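Local coordinates for secreted effector protein SopD (Salmonella typhimurium, PDB 5CPC) that contributes to replication in macrophages and, cooperatively with SopB, takes part in membrane fission and macropinosome formation during invasion of the host cell, at residues Phe99-Asp104 against Thr108-Met113; Lys125-Ile130 against Gln145-Ile150. All blocks are in the same frame, centred on the assembly; numbering follows the deposited sequence.

Interaction 1 (Phe99-Asp104 against Thr108-Met113); sequences FTIKMD and TQFLLM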
loop_
_atom_site.group_PDB
_atom_site.type_symbol
_atom_site.label_atom_id
_atom_site.label_comp_id
_atom_site.label_asym_id
_atom_site.label_seq_id
_atom_site.Cartn_x
_atom_site.Cartn_y
_atom_site.Cartn_z
ATOM N N PHE A 99 -16.911 -2.878 15.733
ATOM C CA PHE A 99 -15.607 -3.427 15.384
ATOM C C PHE A 99 -14.800 -2.396 14.690
ATOM O O PHE A 99 -15.111 -2.005 13.559
ATOM C CB PHE A 99 -15.704 -4.632 14.417
ATOM C CG PHE A 99 -16.388 -5.833 14.998
ATOM C CD1 PHE A 99 -17.766 -5.840 15.192
ATOM C CD2 PHE A 99 -15.652 -6.974 15.346
ATOM C CE1 PHE A 99 -18.382 -6.932 15.732
ATOM C CE2 PHE A 99 -16.287 -8.083 15.884
ATOM C CZ PHE A 99 -17.642 -8.083 16.054
ATOM N N THR A 100 -13.719 -1.969 15.319
ATOM C CA THR A 100 -12.924 -0.926 14.694
ATOM C C THR A 100 -11.466 -1.227 15.003
ATOM O O THR A 100 -11.169 -1.990 15.930
ATOM C CB THR A 100 -13.331 0.512 15.305
ATOM O OG1 THR A 100 -12.631 0.720 16.552
ATOM C CG2 THR A 100 -14.850 0.559 15.633
ATOM N N ILE A 101 -10.579 -0.566 14.291
ATOM C CA ILE A 101 -9.174 -0.598 14.579
ATOM C C ILE A 101 -8.673 0.806 14.878
ATOM O O ILE A 101 -8.796 1.720 14.050
ATOM C CB ILE A 101 -8.357 -1.127 13.322
ATOM C CG1 ILE A 101 -8.845 -2.539 12.927
ATOM C CG2 ILE A 101 -6.900 -1.104 13.608
ATOM C CD1 ILE A 101 -8.105 -3.159 11.662
ATOM N N LYS A 102 -8.063 0.980 16.037
ATOM C CA LYS A 102 -7.344 2.221 16.273
ATOM C C LYS A 102 -5.890 1.945 16.583
ATOM O O LYS A 102 -5.460 0.775 16.527
ATOM C CB LYS A 102 -8.003 3.026 17.393
ATOM C CG LYS A 102 -8.801 2.210 18.356
ATOM C CD LYS A 102 -10.088 2.928 18.786
ATOM C CE LYS A 102 -11.053 3.051 17.602
ATOM N NZ LYS A 102 -12.485 3.031 18.047
ATOM N N MET A 103 -5.134 3.019 16.848
ATOM C CA MET A 103 -3.753 2.945 17.351
ATOM C C MET A 103 -3.641 3.309 18.861
ATOM O O MET A 103 -4.556 3.981 19.417
ATOM C CB MET A 103 -2.846 3.817 16.494
ATOM C CG MET A 103 -2.852 3.310 15.078
ATOM S SD MET A 103 -1.479 3.745 14.059
ATOM C CE MET A 103 -0.445 2.403 14.635
ATOM N N ASP A 104 -2.583 2.841 19.544
ATOM C CA ASP A 104 -2.269 3.348 20.923
ATOM C C ASP A 104 -1.671 4.754 20.761
ATOM O O ASP A 104 -1.287 5.148 19.642
ATOM C CB ASP A 104 -1.230 2.481 21.593
ATOM C CG ASP A 104 0.105 2.587 20.892
ATOM O OD1 ASP A 104 0.157 2.511 19.630
ATOM O OD2 ASP A 104 1.096 2.825 21.587
ATOM N N THR A 108 2.068 3.063 17.293
ATOM C CA THR A 108 3.008 2.012 16.890
ATOM C C THR A 108 2.367 0.617 17.066
ATOM O O THR A 108 2.982 -0.429 16.799
ATOM C CB THR A 108 4.347 2.107 17.670
ATOM O OG1 THR A 108 4.141 1.706 19.021
ATOM C CG2 THR A 108 4.894 3.553 17.652
ATOM N N GLN A 109 1.139 0.633 17.574
ATOM C CA GLN A 109 0.351 -0.553 17.771
ATOM C C GLN A 109 -1.020 -0.280 17.212
ATOM O O GLN A 109 -1.608 0.770 17.476
ATOM C CB GLN A 109 0.235 -0.915 19.240
ATOM C CG GLN A 109 1.560 -1.337 19.866
ATOM C CD GLN A 109 1.447 -2.633 20.571
ATOM O OE1 GLN A 109 1.041 -2.689 21.735
ATOM N NE2 GLN A 109 1.788 -3.692 19.887
ATOM N N PHE A 110 -1.498 -1.203 16.389
ATOM C CA PHE A 110 -2.898 -1.213 15.966
ATOM C C PHE A 110 -3.614 -2.047 16.977
ATOM O O PHE A 110 -3.107 -3.089 17.377
ATOM C CB PHE A 110 -3.093 -1.748 14.539
ATOM C CG PHE A 110 -2.446 -0.899 13.495
ATOM C CD1 PHE A 110 -3.069 0.276 13.023
ATOM C CD2 PHE A 110 -1.196 -1.236 12.995
ATOM C CE1 PHE A 110 -2.454 1.090 12.041
ATOM C CE2 PHE A 110 -0.568 -0.452 11.996
ATOM C CZ PHE A 110 -1.181 0.714 11.506
ATOM N N LEU A 111 -4.768 -1.554 17.421
ATOM C CA LEU A 111 -5.582 -2.208 18.425
ATOM C C LEU A 111 -6.871 -2.653 17.791
ATOM O O LEU A 111 -7.624 -1.844 17.309
ATOM C CB LEU A 111 -5.900 -1.229 19.560
ATOM C CG LEU A 111 -4.758 -0.503 20.272
ATOM C CD1 LEU A 111 -5.315 0.427 21.369
ATOM C CD2 LEU A 111 -3.789 -1.484 20.897
ATOM N N LEU A 112 -7.129 -3.949 17.795
ATOM C CA LEU A 112 -8.351 -4.484 17.215
ATOM C C LEU A 112 -9.372 -4.393 18.326
ATOM O O LEU A 112 -9.168 -5.000 19.372
ATOM C CB LEU A 112 -8.152 -5.944 16.770
ATOM C CG LEU A 112 -7.359 -6.226 15.468
ATOM C CD1 LEU A 112 -6.016 -5.493 15.435
ATOM C CD2 LEU A 112 -7.196 -7.789 15.229
ATOM N N MET A 113 -10.449 -3.638 18.075
ATOM C CA MET A 113 -11.453 -3.240 19.100
ATOM C C MET A 113 -12.821 -3.712 18.726
ATOM O O MET A 113 -13.305 -3.415 17.615
ATOM C CB MET A 113 -11.545 -1.717 19.220
ATOM C CG MET A 113 -10.231 -1.042 19.295
ATOM S SD MET A 113 -9.814 -0.741 21.010
ATOM C CE MET A 113 -10.778 0.733 21.371
#

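Interaction 2 (Lys125-Ile130 against Gln145-Ile150); sequences KDILNI and QLFLQI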
loop_
_atom_site.group_PDB
_atom_site.type_symbol
_atom_site.label_atom_id
_atom_site.label_comp_id
_atom_site.label_asym_id
_atom_site.label_seq_id
_atom_site.Cartn_x
_atom_site.Cartn_y
_atom_site.Cartn_z
ATOM N N LYS A 125 5.897 -2.503 13.145
ATOM C CA LYS A 125 7.132 -3.080 12.671
ATOM C C LYS A 125 7.041 -4.587 12.405
ATOM O O LYS A 125 7.732 -5.071 11.527
ATOM C CB LYS A 125 8.245 -2.767 13.631
ATOM C CG LYS A 125 8.398 -1.259 13.781
ATOM C CD LYS A 125 9.513 -0.909 14.759
ATOM C CE LYS A 125 9.385 0.535 15.200
ATOM N NZ LYS A 125 10.602 0.869 15.944
ATOM N N ASP A 126 6.194 -5.303 13.149
ATOM C CA ASP A 126 5.917 -6.705 12.870
ATOM C C ASP A 126 5.031 -6.875 11.643
ATOM O O ASP A 126 5.327 -7.725 10.819
ATOM C CB ASP A 126 5.322 -7.437 14.097
ATOM C CG ASP A 126 6.312 -7.540 15.275
ATOM O OD1 ASP A 126 7.514 -7.307 15.057
ATOM O OD2 ASP A 126 5.878 -7.854 16.414
ATOM N N ILE A 127 3.992 -6.047 11.488
ATOM C CA ILE A 127 3.160 -6.033 10.273
ATOM C C ILE A 127 3.994 -5.768 9.032
ATOM O O ILE A 127 3.780 -6.387 8.005
ATOM C CB ILE A 127 2.075 -4.930 10.303
ATOM C CG1 ILE A 127 0.825 -5.411 10.986
ATOM C CG2 ILE A 127 1.677 -4.510 8.855
ATOM C CD1 ILE A 127 -0.066 -4.309 11.479
ATOM N N LEU A 128 4.927 -4.820 9.126
ATOM C CA LEU A 128 5.774 -4.469 7.996
ATOM C C LEU A 128 6.947 -5.431 7.754
ATOM O O LEU A 128 7.664 -5.296 6.751
ATOM C CB LEU A 128 6.322 -3.017 8.122
ATOM C CG LEU A 128 5.283 -1.879 8.028
ATOM C CD1 LEU A 128 5.967 -0.536 8.114
ATOM C CD2 LEU A 128 4.431 -2.011 6.751
ATOM N N ASN A 129 7.186 -6.349 8.693
ATOM C CA ASN A 129 8.363 -7.233 8.643
ATOM C C ASN A 129 9.610 -6.409 8.587
ATOM O O ASN A 129 10.520 -6.671 7.792
ATOM C CB ASN A 129 8.325 -8.214 7.457
ATOM C CG ASN A 129 9.312 -9.381 7.626
ATOM O OD1 ASN A 129 9.496 -9.909 8.725
ATOM N ND2 ASN A 129 9.964 -9.760 6.543
ATOM N N ILE A 130 9.670 -5.405 9.443
ATOM C CA ILE A 130 10.863 -4.584 9.496
ATOM C C ILE A 130 11.716 -4.741 10.758
ATOM O O ILE A 130 11.239 -5.051 11.848
ATOM C CB ILE A 130 10.581 -3.099 9.134
ATOM C CG1 ILE A 130 9.584 -2.436 10.110
ATOM C CG2 ILE A 130 10.065 -3.014 7.681
ATOM C CD1 ILE A 130 9.784 -0.857 10.281
ATOM N N GLN A 145 -5.662 4.693 7.578
ATOM C CA GLN A 145 -6.752 3.978 6.906
ATOM C C GLN A 145 -6.407 3.409 5.544
ATOM O O GLN A 145 -6.792 2.284 5.257
ATOM C CB GLN A 145 -8.062 4.787 6.818
ATOM C CG GLN A 145 -9.258 4.021 6.135
ATOM C CD GLN A 145 -10.281 5.000 5.567
ATOM O OE1 GLN A 145 -10.315 5.248 4.347
ATOM N NE2 GLN A 145 -11.110 5.594 6.456
ATOM N N LEU A 146 -5.694 4.133 4.691
ATOM C CA LEU A 146 -5.240 3.510 3.461
ATOM C C LEU A 146 -4.253 2.326 3.664
ATOM O O LEU A 146 -4.305 1.325 2.931
ATOM C CB LEU A 146 -4.644 4.555 2.488
ATOM C CG LEU A 146 -4.024 3.990 1.219
ATOM C CD1 LEU A 146 -5.147 3.429 0.362
ATOM C CD2 LEU A 146 -3.256 5.065 0.386
ATOM N N PHE A 147 -3.310 2.505 4.585
ATOM C CA PHE A 147 -2.249 1.510 4.914
ATOM C C PHE A 147 -2.947 0.241 5.333
ATOM O O PHE A 147 -2.541 -0.858 4.975
ATOM C CB PHE A 147 -1.431 2.041 6.113
ATOM C CG PHE A 147 -0.378 1.089 6.647
ATOM C CD1 PHE A 147 0.866 1.030 6.083
ATOM C CD2 PHE A 147 -0.650 0.264 7.747
ATOM C CE1 PHE A 147 1.819 0.149 6.567
ATOM C CE2 PHE A 147 0.284 -0.609 8.228
ATOM C CZ PHE A 147 1.527 -0.663 7.654
ATOM N N LEU A 148 -4.010 0.415 6.097
ATOM C CA LEU A 148 -4.699 -0.714 6.695
ATOM C C LEU A 148 -5.485 -1.451 5.594
ATOM O O LEU A 148 -5.667 -2.662 5.662
ATOM C CB LEU A 148 -5.659 -0.170 7.756
ATOM C CG LEU A 148 -5.547 -0.621 9.209
ATOM C CD1 LEU A 148 -4.188 -1.315 9.735
ATOM C CD2 LEU A 148 -6.022 0.519 10.156
ATOM N N GLN A 149 -5.974 -0.697 4.614
ATOM C CA GLN A 149 -6.775 -1.241 3.501
ATOM C C GLN A 149 -5.879 -2.125 2.651
ATOM O O GLN A 149 -6.322 -3.192 2.192
ATOM C CB GLN A 149 -7.400 -0.178 2.603
ATOM C CG GLN A 149 -8.579 0.612 3.196
ATOM C CD GLN A 149 -9.086 1.632 2.181
ATOM O OE1 GLN A 149 -9.753 1.275 1.201
ATOM N NE2 GLN A 149 -8.710 2.879 2.365
ATOM N N ILE A 150 -4.623 -1.708 2.519
ATOM C CA ILE A 150 -3.668 -2.460 1.729
ATOM C C ILE A 150 -3.319 -3.716 2.519
ATOM O O ILE A 150 -3.127 -4.770 1.925
ATOM C CB ILE A 150 -2.397 -1.618 1.433
ATOM C CG1 ILE A 150 -2.755 -0.441 0.488
ATOM C CG2 ILE A 150 -1.212 -2.469 0.870
ATOM C CD1 ILE A 150 -1.817 0.780 0.666
#

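Interaction 1 (Phe99-Asp104 against Thr108-Met113)
Met103 and Phe110 face each other as a non-hydrogen-bonded pair of an antiparallel beta hairpin, strands 99-103 and 109-113, and their side chains run alongside, pointing the same way. A bend at the last torsion of Met103 (chi3 84°) folds the methyl over the aromatic ring: CE stands 3.5 Å from the Phe110 ring centroid and only 12° off the ring normal, a CH-pi contact. Met103 SD sits more obliquely, 3.5 Å from Phe110 CE1, which adds a Met-aromatic contact. Ile101 CG2 shares this sheet face and touches Phe110 CB at 4.0 Å, on the side that helix 141-160 covers.

The other face carries Thr100, Lys102, Leu111 and Met113. Here Lys102 and Met113 cross at about a right angle, and the packing is tight, with Met113 CE 3.5 Å from Lys102 CD. The bent lysine chain curls back along its own strand to give a hydrogen bond from Lys102 NZ to Thr100 OG1 (2.8 Å). Reciprocal backbone bonds join Thr100 with Met113 and Lys102 with Leu111, and Asp104 N adds one to Gln109 O.

At the turn, the carboxylate of Asp104 ties the two ends together, its OD2 bonding to Ser106 OG within the connection. Asp104 OD1 accepts two backbone N-H groups: Gln109 N at 3.0 Å reaches it from above the carboxylate plane, while Thr108 N, 3.1 Å away, meets its syn lone pair with an N-H...O angle of 159°.

Interaction 2 (Lys125-Ile130 against Gln145-Ile150)
Phe147 reaches from helix 141-160 to the C-terminal part of the short helix that begins at 124, where Leu128 and Ile127 receive CZ and the neighbouring edge atoms of its ring. The backbones stay well apart: the nearest alpha carbons, Ile127 CA and Leu128 CA, lie 10.1 Å from Leu148 CA and 10.5 Å from Phe147 CA respectively. The Phe147 side chain reaches into the gap, and Ile127 and Leu128 come to meet it. The contact is small, 128 Å² in all, though all three touching residues are buried.

The torsions account for that reach. Phe147 CG is anti to its backbone N (chi1 175°), which extends the side chain from the helix, and chi2 of 85° turns the ring plane roughly perpendicular to the plane through CA, CB and CG. Leu128 meets the ring at its edge: CD2 lies near the ring plane, 3.3 Å from Phe147 CZ, a short approach for a methyl, and 3.4 Å from Phe147 CE1. Ile127 presents its CG2 branch from an oblique direction, 4.0 Å from Phe147 CZ; that methyl is placed by lying anti to its own backbone N, while CG1 lies anti to the carbonyl carbon. No hydrogen bond crosses the contact, which is wholly apolar.

A Schellman motif shapes the receiving side. Asn129 has a positive phi of 57°, and two bonds turn back into the last helical turn, Ile130 N to Lys125 O (2.9 Å) and Asn129 N to Asp126 O (3.1 Å). Ile127 and Leu128 thus come just before the Schellman residue. Around them, helix 248-256 brings Leu253 against Leu128, Phe147 and Ile150, helix 76-90 packs Ile78 on Ile127, and helix 180-190 lies against Leu146 and Ile150.

In the fold
Interactions 1 and 2 follow one another along the chain, and their centres are about 12 Å apart, yet they touch through apolar side chains. Phe110 is the main joint: its CD2 lies 3.6 Å from Ile127 CD1, its CE1 3.8 Å from Leu148 CD1 and its CZ 3.8 Å from Phe147 CD2. Ile101 CG2 adds a further contact, 3.9 Å from Leu148 CD2. One face of the hairpin is thereby seated against both the short helix and helix 141-160, so interaction 1, near the surface, passes into the buried interaction 2. The third strand, 117-123, lies between them in sequence, leading from the hairpin into the short helix.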